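Local coordinates for protein poly-beta-1,6-N-acetyl-D-glucosamine N-deacetylase (Aggregatibacter actinomycetemcomitans, PDB 4U10) that probably removes N-acetyl groups from poly-beta-1,6-N-acetyl-D-glucosamine through its metal-binding polysaccharide deacetylase domain, the part of the longer protein present here, at residues D15-K19 against E20-Y24; L104-P107 against V108-I112; V123-W127 against D128-E132; G211-D215 against V216-A220; T252-F256 against S257-N261. One frame throughout, in Å; residues are numbered along the deposited sequence.

Contact 1: residues D15-K19 against E20-Y24; sequences DTAAK and EEKQY
Asp-15 reaches over the turn with its carboxylate, where OD2 receives two side chains from 20-24. Its CG lies opposite the backbone N (chi1 -175°), which swings the carboxylate toward Lys-22 and Tyr-24. Lys-22 NZ forms a salt bridge to Asp-15 OD2 at 2.5 Å, and the hydroxyl of Tyr-24 donates to the same oxygen, OH to OD2 2.8 Å. Both donors come from one face of the carboxylate plane, the tyrosine on the anti side, and OD2 itself lies at the edge of the phenol ring. Asp-15 OD1 accepts from Ala-17 N at 2.9 Å, an Asx turn. Ala-17 also sets its CB 3.5 Å from Lys-22 NZ. The loop, which joins strand 3-13 to strand 29-30, reverses in a type I beta turn from Lys-19 to Lys-22, closed by Lys-22 N to Lys-19 O. Lys-19, bent at chi2 and chi4, curls back so that Lys-19 NZ donates to Asp-15 O (2.5 Å) and Ala-17 O (2.7 Å), while its CG packs obliquely 3.6 Å from Tyr-24 CD2. Lys-19 and Tyr-24 rest on Val-13 of strand 3-13, which carries the zinc ligand His-10, its side chain about 9 Å from that of Tyr-24.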
# COMPACT_ATOMS: atom_id res chain seq x y z
N ASP A 15 -15.52 -12.93 -7.26
CA ASP A 15 -16.53 -13.43 -6.25
C ASP A 15 -17.41 -12.32 -5.63
O ASP A 15 -16.91 -11.35 -5.01
CB ASP A 15 -15.71 -14.17 -5.19
CG ASP A 15 -16.55 -14.86 -4.14
OD1 ASP A 15 -17.72 -15.13 -4.38
OD2 ASP A 15 -16.01 -15.12 -3.02
N THR A 16 -18.72 -12.43 -5.83
CA THR A 16 -19.71 -11.53 -5.19
C THR A 16 -20.26 -12.08 -3.87
O THR A 16 -21.09 -11.47 -3.20
CB THR A 16 -20.83 -11.26 -6.19
OG1 THR A 16 -21.33 -12.51 -6.74
CG2 THR A 16 -20.21 -10.34 -7.36
N ALA A 17 -19.81 -13.26 -3.47
CA ALA A 17 -20.20 -13.87 -2.17
C ALA A 17 -19.97 -12.92 -0.99
O ALA A 17 -18.96 -12.18 -0.97
CB ALA A 17 -19.38 -15.13 -1.92
N ALA A 18 -20.83 -13.04 0.03
CA ALA A 18 -20.63 -12.31 1.29
C ALA A 18 -19.31 -12.82 1.84
O ALA A 18 -19.06 -14.00 1.76
CB ALA A 18 -21.75 -12.61 2.26
N LYS A 19 -18.43 -11.96 2.34
CA LYS A 19 -17.00 -12.42 2.59
C LYS A 19 -16.62 -12.83 4.02
O LYS A 19 -15.57 -13.49 4.24
CB LYS A 19 -16.00 -11.36 2.11
CG LYS A 19 -15.49 -11.58 0.69
CD LYS A 19 -16.21 -10.69 -0.27
CE LYS A 19 -15.90 -11.09 -1.70
NZ LYS A 19 -17.13 -10.97 -2.54
N GLU A 20 -17.44 -12.43 4.98
CA GLU A 20 -17.13 -12.58 6.42
C GLU A 20 -16.63 -13.98 6.81
O GLU A 20 -15.75 -14.09 7.70
CB GLU A 20 -18.33 -12.22 7.30
CG GLU A 20 -18.98 -10.87 6.99
CD GLU A 20 -19.96 -10.93 5.80
OE1 GLU A 20 -20.68 -11.95 5.67
OE2 GLU A 20 -19.98 -9.97 4.99
N GLU A 21 -17.14 -15.02 6.14
CA GLU A 21 -16.74 -16.43 6.42
C GLU A 21 -15.85 -17.12 5.38
O GLU A 21 -15.52 -18.30 5.55
CB GLU A 21 -17.99 -17.28 6.67
CG GLU A 21 -18.16 -17.70 8.12
CD GLU A 21 -19.59 -18.01 8.50
OE1 GLU A 21 -20.53 -17.43 7.87
OE2 GLU A 21 -19.76 -18.85 9.44
N LYS A 22 -15.42 -16.40 4.35
CA LYS A 22 -14.74 -17.02 3.20
C LYS A 22 -13.22 -17.18 3.27
O LYS A 22 -12.60 -17.68 2.33
CB LYS A 22 -15.05 -16.24 1.94
CG LYS A 22 -16.54 -16.18 1.61
CD LYS A 22 -17.01 -17.08 0.48
CE LYS A 22 -16.05 -17.35 -0.67
NZ LYS A 22 -16.66 -17.37 -2.03
N GLN A 23 -12.64 -16.78 4.39
CA GLN A 23 -11.20 -16.83 4.67
C GLN A 23 -10.32 -16.01 3.73
O GLN A 23 -9.15 -16.26 3.61
CB GLN A 23 -10.69 -18.29 4.81
CG GLN A 23 -11.28 -18.97 6.05
CD GLN A 23 -10.88 -20.45 6.18
OE1 GLN A 23 -11.37 -21.30 5.44
NE2 GLN A 23 -10.01 -20.76 7.14
N TYR A 24 -10.87 -15.00 3.07
CA TYR A 24 -9.95 -14.11 2.38
C TYR A 24 -9.15 -13.33 3.47
O TYR A 24 -9.50 -13.29 4.62
CB TYR A 24 -10.69 -13.12 1.47
CG TYR A 24 -11.38 -13.77 0.31
CD1 TYR A 24 -10.63 -14.28 -0.78
CD2 TYR A 24 -12.78 -13.87 0.26
CE1 TYR A 24 -11.25 -14.87 -1.86
CE2 TYR A 24 -13.42 -14.44 -0.85
CZ TYR A 24 -12.63 -14.94 -1.90
OH TYR A 24 -13.21 -15.50 -3.00
O HOH W 1 -12.90 -13.33 3.93
O HOH W 2 -19.06 -9.31 2.00

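Contact 2: residues L104-P107 against V108-I112; sequences LDTP and VNQLI
Pro-107 and Gln-110 share the one hydrogen bond between 104-107 and 108-112: Gln-110 N donates to Pro-107 O at 3.2 Å with an N-H...O angle of 140°. The donor stands above the carbonyl plane, and the bond closes a type I beta turn, Pro-107 to Gln-110, that lets the loop double back. The remaining contacts are van der Waals. Two amide oxygens approach the pyrrolidine ring from the same side. A chi1 of 46° folds the amide of Asn-109 back, bringing OD1 to within 3.4 Å of Pro-107 CB; Gln-110, extended beyond CG, brings OE1 to 3.7 Å from Pro-107 CD. The two branches of Thr-106 meet different partners. Thr-106 CG2 lies 3.9 Å from Gln-110 CB and about as far from the carbonyl oxygen of that residue. Thr-106 OG1 passes 3.8 Å from Ile-112 CG1, but its stronger hydrogen bond goes to Ser-102 O, one turn back in helix 101-104. The turn is at the surface, and Ile-112 leads it inward. The loop connects helix 101-104 to strand 112-114, whose first residue pairs through its backbone with Leu-119 of strand 117-119. Arg-121 binds the carbonyl oxygens of Leu-104 and Thr-106, and Leu-104 packs against Trp-127 and Val-130 of helix 127-135.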
# COMPACT_ATOMS: atom_id res chain seq x y z
N LEU A 104 7.44 -11.05 -2.96
CA LEU A 104 7.75 -11.14 -4.38
C LEU A 104 9.09 -11.83 -4.65
O LEU A 104 9.26 -12.51 -5.65
CB LEU A 104 7.71 -9.79 -5.03
CG LEU A 104 6.27 -9.33 -5.37
CD1 LEU A 104 5.26 -9.50 -4.25
CD2 LEU A 104 6.29 -7.90 -5.83
N ASP A 105 10.06 -11.60 -3.77
CA ASP A 105 11.40 -12.18 -3.90
C ASP A 105 11.51 -13.66 -3.52
O ASP A 105 12.56 -14.27 -3.69
CB ASP A 105 12.40 -11.39 -3.05
CG ASP A 105 12.91 -10.14 -3.71
OD1 ASP A 105 12.69 -9.92 -4.89
OD2 ASP A 105 13.53 -9.32 -2.99
N THR A 106 10.45 -14.23 -2.96
CA THR A 106 10.39 -15.63 -2.65
C THR A 106 10.40 -16.42 -3.98
O THR A 106 9.64 -16.16 -4.88
CB THR A 106 9.13 -15.94 -1.78
OG1 THR A 106 9.15 -15.13 -0.59
CG2 THR A 106 9.06 -17.40 -1.37
N PRO A 107 11.34 -17.35 -4.13
CA PRO A 107 11.38 -18.19 -5.30
C PRO A 107 10.07 -18.95 -5.53
O PRO A 107 9.40 -19.29 -4.57
CB PRO A 107 12.52 -19.19 -4.96
CG PRO A 107 13.37 -18.47 -3.94
CD PRO A 107 12.37 -17.71 -3.12
N VAL A 108 9.72 -19.24 -6.78
CA VAL A 108 8.41 -19.89 -7.07
C VAL A 108 8.20 -21.26 -6.40
O VAL A 108 7.07 -21.70 -6.26
CB VAL A 108 8.13 -20.04 -8.58
CG1 VAL A 108 7.86 -18.68 -9.23
CG2 VAL A 108 9.25 -20.78 -9.27
N ASN A 109 9.27 -21.90 -5.96
CA ASN A 109 9.22 -23.27 -5.43
C ASN A 109 8.99 -23.34 -3.92
O ASN A 109 9.16 -24.42 -3.32
CB ASN A 109 10.55 -23.94 -5.77
CG ASN A 109 11.73 -23.03 -5.45
OD1 ASN A 109 12.23 -22.31 -6.33
ND2 ASN A 109 12.15 -23.01 -4.18
N GLN A 110 8.67 -22.19 -3.32
CA GLN A 110 8.61 -22.03 -1.87
C GLN A 110 7.35 -21.32 -1.41
O GLN A 110 6.79 -20.50 -2.12
CB GLN A 110 9.83 -21.25 -1.36
CG GLN A 110 11.02 -22.14 -1.09
CD GLN A 110 12.33 -21.38 -0.90
OE1 GLN A 110 12.34 -20.26 -0.43
NE2 GLN A 110 13.43 -22.02 -1.24
N LEU A 111 6.94 -21.62 -0.19
CA LEU A 111 5.79 -20.98 0.43
C LEU A 111 6.29 -19.82 1.22
O LEU A 111 7.47 -19.73 1.53
CB LEU A 111 5.09 -21.93 1.36
CG LEU A 111 4.90 -23.33 0.79
CD1 LEU A 111 4.41 -24.32 1.87
CD2 LEU A 111 3.99 -23.17 -0.40
N ILE A 112 5.38 -18.93 1.57
CA ILE A 112 5.72 -17.71 2.27
C ILE A 112 5.23 -17.85 3.66
O ILE A 112 4.01 -17.92 3.86
CB ILE A 112 4.99 -16.52 1.64
CG1 ILE A 112 5.62 -16.28 0.27
CG2 ILE A 112 5.03 -15.30 2.58
CD1 ILE A 112 4.82 -15.47 -0.63

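Contact 3: residues V123-W127 against D128-E132; sequences VFVTW and DQVRE. Unlike the reference sequence in segment 128-132: Asp-128 (reference Glu).
Thr-126 and Gln-129 exchange bonds in both directions, with a glutamine amide filling the reciprocal place of a capping box at the start of helix 127-135. Thr-126 is the N-cap. Its backbone N gives a nearly straight bond (167°) to Gln-129 OE1, 2.9 Å away, although the donor stands above the amide carbonyl plane. The return bond, from Gln-129 N to Thr-126 OG1, is weak at 3.5 Å. A chi1 of 67° turns the threonine hydroxyl toward the amide of Gln-129, while the extended glutamine chain runs past Thr-126 OG1, Gln-129 CG 3.5 Å from it, before OE1 reaches Thr-126 N. OE1 also lies close to Val-125 CA. Next to the cap, Val-125 CG2 and Val-130 CG2 touch at 3.7 Å, the two side chains crossing at about a right angle. Val-130 also lies alongside Trp-127, both pointing the same way. This apolar side meets Leu-104 of helix 101-104 and helix 177-199, whereas Tyr-81 of helix 79-91 touches Val-125 and Gln-129. The helical bonds begin with Val-130 N to Thr-126 O and Arg-131 N to Trp-127 O. Arg-131, bent at chi3, folds its guanidinium back so that Trp-127 O lies over the centre of one face, and Arg-131 NH2 forms a salt bridge with Asp-128 OD1 at 2.7 Å.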
# COMPACT_ATOMS: atom_id res chain seq x y z
N VAL A 123 -0.33 -16.68 -4.32
CA VAL A 123 -1.12 -15.66 -3.73
C VAL A 123 -0.64 -14.28 -4.22
O VAL A 123 -1.47 -13.36 -4.30
CB VAL A 123 -1.13 -15.78 -2.21
CG1 VAL A 123 -1.94 -14.62 -1.61
CG2 VAL A 123 -1.74 -17.12 -1.83
N PHE A 124 0.65 -14.15 -4.57
CA PHE A 124 1.23 -12.86 -4.91
C PHE A 124 1.72 -12.73 -6.32
O PHE A 124 2.06 -13.73 -6.96
CB PHE A 124 2.35 -12.51 -3.92
CG PHE A 124 1.90 -12.56 -2.50
CD1 PHE A 124 1.12 -11.58 -1.98
CD2 PHE A 124 2.15 -13.68 -1.70
CE1 PHE A 124 0.63 -11.66 -0.68
CE2 PHE A 124 1.67 -13.77 -0.39
CZ PHE A 124 0.92 -12.76 0.12
N VAL A 125 1.80 -11.50 -6.78
CA VAL A 125 2.34 -11.21 -8.12
C VAL A 125 3.79 -11.71 -8.31
O VAL A 125 4.49 -11.92 -7.35
CB VAL A 125 2.27 -9.70 -8.51
CG1 VAL A 125 0.83 -9.20 -8.67
CG2 VAL A 125 3.05 -8.82 -7.55
N THR A 126 4.20 -11.86 -9.56
CA THR A 126 5.61 -12.02 -9.95
C THR A 126 6.15 -10.65 -10.38
O THR A 126 5.40 -9.77 -10.74
CB THR A 126 5.75 -13.03 -11.12
OG1 THR A 126 5.16 -12.52 -12.32
CG2 THR A 126 5.08 -14.36 -10.83
N TRP A 127 7.45 -10.48 -10.39
CA TRP A 127 8.04 -9.22 -10.83
C TRP A 127 7.81 -8.85 -12.30
O TRP A 127 7.78 -7.65 -12.62
CB TRP A 127 9.53 -9.24 -10.54
CG TRP A 127 9.93 -9.08 -9.09
CD1 TRP A 127 10.57 -10.00 -8.31
CD2 TRP A 127 9.72 -7.94 -8.27
NE1 TRP A 127 10.82 -9.49 -7.09
CE2 TRP A 127 10.28 -8.24 -7.00
CE3 TRP A 127 9.07 -6.71 -8.46
CZ2 TRP A 127 10.25 -7.33 -5.93
CZ3 TRP A 127 9.03 -5.79 -7.41
CH2 TRP A 127 9.63 -6.11 -6.15
N ASP A 128 7.69 -9.87 -13.17
CA ASP A 128 7.32 -9.68 -14.58
C ASP A 128 5.99 -8.96 -14.62
O ASP A 128 5.86 -7.99 -15.31
CB ASP A 128 7.14 -11.02 -15.35
CG ASP A 128 8.44 -11.90 -15.37
OD1 ASP A 128 9.59 -11.37 -15.58
OD2 ASP A 128 8.31 -13.14 -15.14
N GLN A 129 5.03 -9.42 -13.84
CA GLN A 129 3.72 -8.74 -13.77
C GLN A 129 3.79 -7.31 -13.30
O GLN A 129 3.07 -6.44 -13.80
CB GLN A 129 2.84 -9.58 -12.89
CG GLN A 129 2.37 -10.84 -13.53
CD GLN A 129 1.73 -11.82 -12.55
OE1 GLN A 129 1.90 -11.73 -11.37
NE2 GLN A 129 0.94 -12.72 -13.08
N VAL A 130 4.70 -7.03 -12.36
CA VAL A 130 4.87 -5.69 -11.83
C VAL A 130 5.49 -4.77 -12.87
O VAL A 130 5.04 -3.58 -13.01
CB VAL A 130 5.78 -5.69 -10.60
CG1 VAL A 130 6.02 -4.27 -10.08
CG2 VAL A 130 5.24 -6.60 -9.52
N ARG A 131 6.54 -5.28 -13.56
CA ARG A 131 7.13 -4.54 -14.71
C ARG A 131 6.12 -4.15 -15.79
O ARG A 131 6.11 -3.01 -16.23
CB ARG A 131 8.32 -5.30 -15.34
CG ARG A 131 9.66 -5.05 -14.66
CD ARG A 131 10.79 -5.71 -15.47
NE ARG A 131 10.64 -7.17 -15.45
CZ ARG A 131 11.09 -7.94 -14.48
NH1 ARG A 131 11.75 -7.39 -13.44
NH2 ARG A 131 10.90 -9.27 -14.51
N GLU A 132 5.27 -5.08 -16.21
CA GLU A 132 4.23 -4.78 -17.20
C GLU A 132 3.28 -3.65 -16.73
O GLU A 132 2.95 -2.72 -17.48
CB GLU A 132 3.44 -6.05 -17.53
CG GLU A 132 2.44 -5.88 -18.65
CD GLU A 132 1.52 -7.08 -18.84
OE1 GLU A 132 1.91 -8.24 -18.57
OE2 GLU A 132 0.37 -6.87 -19.30

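Contact 4: residues G211-D215 against V216-A220; sequences GQFND and VAIDA
An asparagine N-cap governs this local contact, where the loop after strand 205-207 enters helix 215-222. Asn-214 OD1 accepts from Ala-217 N at 2.9 Å in a nearly straight bond (173°) that approaches along the C=O axis of the amide. The same oxygen has a second, weak donor in Val-216 N, 2.8 Å off but poorly directed at 119°. Two amides of the first turn, which have no helical carbonyl before them to bind, are thereby served by one side-chain oxygen. With chi1 at 69° the amide of Asn-214 swings over the helix end. The other arm of the amide, ND2, is bonded to Tyr-180 OH, so the flat group is held from both ends. Asn-214 O and Asp-215 O then begin the regular helical pattern, accepting from Ile-218 N and Asp-219 N. Just ahead of the cap, Phe-213 packs on the helix through an edge: Ile-218 CD1 lies near the ring plane, 3.7 Å from Phe-213 CE2, and the two side chains meet at a slant. Ile-218 CG1 also covers the carbonyl of Asn-214, with 3.4 Å between CG1 and O. The ring of Phe-213 stacks on Trp-208 and meets Tyr-244 edge-to-face. On the helix side, Val-216 and Ala-220 pack on Leu-184 of helix 177-199, and Asp-219 forms a salt bridge with Lys-181 of that long helix.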
# COMPACT_ATOMS: atom_id res chain seq x y z
N GLY A 211 -1.53 0.53 8.28
CA GLY A 211 -1.75 1.94 8.61
C GLY A 211 -0.86 2.46 9.75
O GLY A 211 -0.96 3.61 10.11
N GLN A 212 0.00 1.61 10.35
CA GLN A 212 0.65 1.98 11.57
C GLN A 212 2.12 2.36 11.36
O GLN A 212 2.90 1.63 10.75
CB GLN A 212 0.57 0.86 12.62
CG GLN A 212 -0.89 0.47 12.97
CD GLN A 212 -1.67 1.68 13.52
OE1 GLN A 212 -2.86 1.91 13.11
NE2 GLN A 212 -1.03 2.49 14.37
N PHE A 213 2.50 3.44 12.02
CA PHE A 213 3.83 4.03 11.88
C PHE A 213 4.19 4.85 13.10
O PHE A 213 3.39 5.00 14.00
CB PHE A 213 3.87 4.87 10.60
CG PHE A 213 3.08 6.15 10.66
CD1 PHE A 213 1.72 6.17 10.42
CD2 PHE A 213 3.72 7.35 10.91
CE1 PHE A 213 1.01 7.35 10.53
CE2 PHE A 213 3.03 8.53 11.00
CZ PHE A 213 1.66 8.53 10.80
N ASN A 214 5.40 5.38 13.11
CA ASN A 214 5.85 6.27 14.13
C ASN A 214 7.02 7.07 13.61
O ASN A 214 7.39 6.99 12.43
CB ASN A 214 6.17 5.49 15.45
CG ASN A 214 7.39 4.61 15.32
OD1 ASN A 214 8.27 4.88 14.55
ND2 ASN A 214 7.44 3.56 16.08
N ASP A 215 7.60 7.89 14.47
CA ASP A 215 8.73 8.74 14.12
C ASP A 215 9.98 7.97 13.73
O ASP A 215 10.71 8.40 12.83
CB ASP A 215 9.06 9.79 15.24
CG ASP A 215 9.31 9.19 16.60
OD1 ASP A 215 8.71 8.14 17.00
OD2 ASP A 215 10.10 9.81 17.30
N VAL A 216 10.22 6.83 14.35
CA VAL A 216 11.43 6.10 13.99
C VAL A 216 11.28 5.52 12.56
O VAL A 216 12.18 5.57 11.72
CB VAL A 216 11.74 5.02 15.05
CG1 VAL A 216 12.88 4.08 14.61
CG2 VAL A 216 12.12 5.69 16.37
N ALA A 217 10.12 4.95 12.30
CA ALA A 217 9.83 4.38 11.00
C ALA A 217 9.90 5.48 9.96
O ALA A 217 10.42 5.27 8.88
CB ALA A 217 8.45 3.77 11.02
N ILE A 218 9.40 6.67 10.27
CA ILE A 218 9.39 7.75 9.27
C ILE A 218 10.80 8.09 8.88
O ILE A 218 11.10 8.27 7.71
CB ILE A 218 8.70 9.05 9.82
CG1 ILE A 218 7.19 8.94 9.67
CG2 ILE A 218 9.14 10.24 9.01
CD1 ILE A 218 6.41 9.99 10.45
N ASP A 219 11.67 8.21 9.86
CA ASP A 219 13.04 8.62 9.59
C ASP A 219 13.83 7.49 8.89
O ASP A 219 14.68 7.76 8.05
CB ASP A 219 13.75 9.05 10.86
CG ASP A 219 15.19 9.56 10.57
OD1 ASP A 219 15.30 10.63 9.93
OD2 ASP A 219 16.18 8.86 10.92
N ALA A 220 13.51 6.25 9.23
CA ALA A 220 14.10 5.07 8.56
C ALA A 220 13.74 5.04 7.09
O ALA A 220 14.60 4.75 6.28
CB ALA A 220 13.64 3.74 9.22

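Contact 5: residues T252-F256 against S257-N261; sequences TETGF and STIKN
Thr-254 turns its methyl into the first turn of helix 256-263, meeting Thr-258 and Ile-259 there. Gly-255 is the N-cap of this helix, at the end of the loop that follows strand 248-249. Thr-254 crosses both of its partners at about a right angle: CG2 comes to 3.6 Å from Ile-259 CG1 and to 3.9 Å from Thr-258 CB, resting against both. With CG2 opposite its backbone N (chi1 -50° for OG1), the hydroxyl turns the other way, to a bond with Asp-251 N. Thr-258 places CB 3.4 Å from Gly-255 O. Ile-259 continues inward from Thr-254 to helix 31-42, where it touches His-37 and Trp-40. His-37 NE2 also binds Thr-254 O, so that helix meets both the capping loop and the helix it leads into. The bond to CB of Phe-256 leads away from 257-261, and its ring stacks on Trp-40; its side chain is about 8 Å from that of the zinc ligand Asp-43. Gly-255 has no side chain to offer; its O begins the helical pattern, accepting from Ile-259 N at 3.2 Å. One residue on, Lys-260 N bonds to Phe-256 O at 2.7 Å with an N-H...O angle of 165°.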
# COMPACT_ATOMS: atom_id res chain seq x y z
N THR A 252 -15.86 -3.97 2.51
CA THR A 252 -17.13 -4.35 1.85
C THR A 252 -18.31 -3.51 2.26
O THR A 252 -19.31 -3.60 1.58
CB THR A 252 -17.55 -5.76 2.17
OG1 THR A 252 -17.58 -5.86 3.56
CG2 THR A 252 -16.61 -6.77 1.60
N GLU A 253 -18.23 -2.73 3.34
CA GLU A 253 -19.31 -1.78 3.73
C GLU A 253 -19.08 -0.36 3.26
O GLU A 253 -19.85 0.55 3.60
CB GLU A 253 -19.52 -1.71 5.24
CG GLU A 253 -20.53 -2.71 5.77
CD GLU A 253 -19.95 -4.09 5.93
OE1 GLU A 253 -19.88 -4.58 7.10
OE2 GLU A 253 -19.54 -4.67 4.89
N THR A 254 -18.06 -0.15 2.46
CA THR A 254 -17.81 1.17 1.95
C THR A 254 -18.76 1.42 0.75
O THR A 254 -18.55 0.95 -0.36
CB THR A 254 -16.34 1.40 1.54
OG1 THR A 254 -15.47 1.00 2.60
CG2 THR A 254 -16.13 2.92 1.22
N GLY A 255 -19.83 2.17 1.03
CA GLY A 255 -20.77 2.61 0.01
C GLY A 255 -20.48 4.03 -0.41
O GLY A 255 -19.51 4.64 0.03
N PHE A 256 -21.33 4.55 -1.29
CA PHE A 256 -21.11 5.91 -1.81
C PHE A 256 -21.10 7.01 -0.70
O PHE A 256 -20.28 7.97 -0.71
CB PHE A 256 -22.16 6.22 -2.86
CG PHE A 256 -22.16 5.28 -4.03
CD1 PHE A 256 -21.02 4.51 -4.34
CD2 PHE A 256 -23.26 5.19 -4.86
CE1 PHE A 256 -21.02 3.66 -5.41
CE2 PHE A 256 -23.25 4.35 -5.96
CZ PHE A 256 -22.13 3.58 -6.24
N SER A 257 -21.96 6.88 0.29
CA SER A 257 -22.05 7.98 1.27
C SER A 257 -20.75 8.06 2.09
O SER A 257 -20.23 9.16 2.38
CB SER A 257 -23.25 7.82 2.16
OG SER A 257 -23.11 6.65 2.92
N THR A 258 -20.21 6.88 2.42
CA THR A 258 -18.89 6.77 3.05
C THR A 258 -17.80 7.48 2.21
O THR A 258 -17.06 8.33 2.71
CB THR A 258 -18.49 5.29 3.24
OG1 THR A 258 -19.62 4.51 3.64
CG2 THR A 258 -17.41 5.13 4.28
N ILE A 259 -17.72 7.15 0.93
CA ILE A 259 -16.69 7.73 0.07
C ILE A 259 -16.90 9.22 -0.06
O ILE A 259 -15.94 9.99 -0.02
CB ILE A 259 -16.63 7.06 -1.32
CG1 ILE A 259 -16.07 5.65 -1.18
CG2 ILE A 259 -15.76 7.83 -2.31
CD1 ILE A 259 -16.18 4.81 -2.44
N LYS A 260 -18.15 9.63 -0.23
CA LYS A 260 -18.49 11.04 -0.35
C LYS A 260 -18.12 11.83 0.88
O LYS A 260 -17.51 12.89 0.78
CB LYS A 260 -19.98 11.22 -0.62
CG LYS A 260 -20.41 12.67 -0.61
CD LYS A 260 -21.87 12.84 -1.05
CE LYS A 260 -22.17 14.30 -1.38
NZ LYS A 260 -23.64 14.52 -1.44
N ASN A 261 -18.51 11.34 2.04
CA ASN A 261 -18.19 12.08 3.27
C ASN A 261 -16.70 12.22 3.48
O ASN A 261 -16.20 13.28 3.86
CB ASN A 261 -18.87 11.41 4.45
CG ASN A 261 -20.38 11.52 4.35
OD1 ASN A 261 -20.89 12.38 3.60
ND2 ASN A 261 -21.10 10.63 5.03

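In the fold
The five contacts follow one another along the chain, none nested or crossed. Contact 1 closes a turn in the loop from strand 3-13 to strand 29-30, at the surface. Contact 2 turns the chain from helix 101-104 into strand 112-114, and contact 3 starts helix 127-135. These two meet directly: Asp-105 OD1 accepts a hydrogen bond from the indole NE1 of Trp-127, and Ile-112 packs on Phe-124. Contact 4 opens helix 215-222 beside helix 177-199, across the chain's centre from contacts 1 and 3. Contact 5 starts the last helix, 256-263, on helix 31-42; its nearest atoms are about 4 Å from contact 1, without touching.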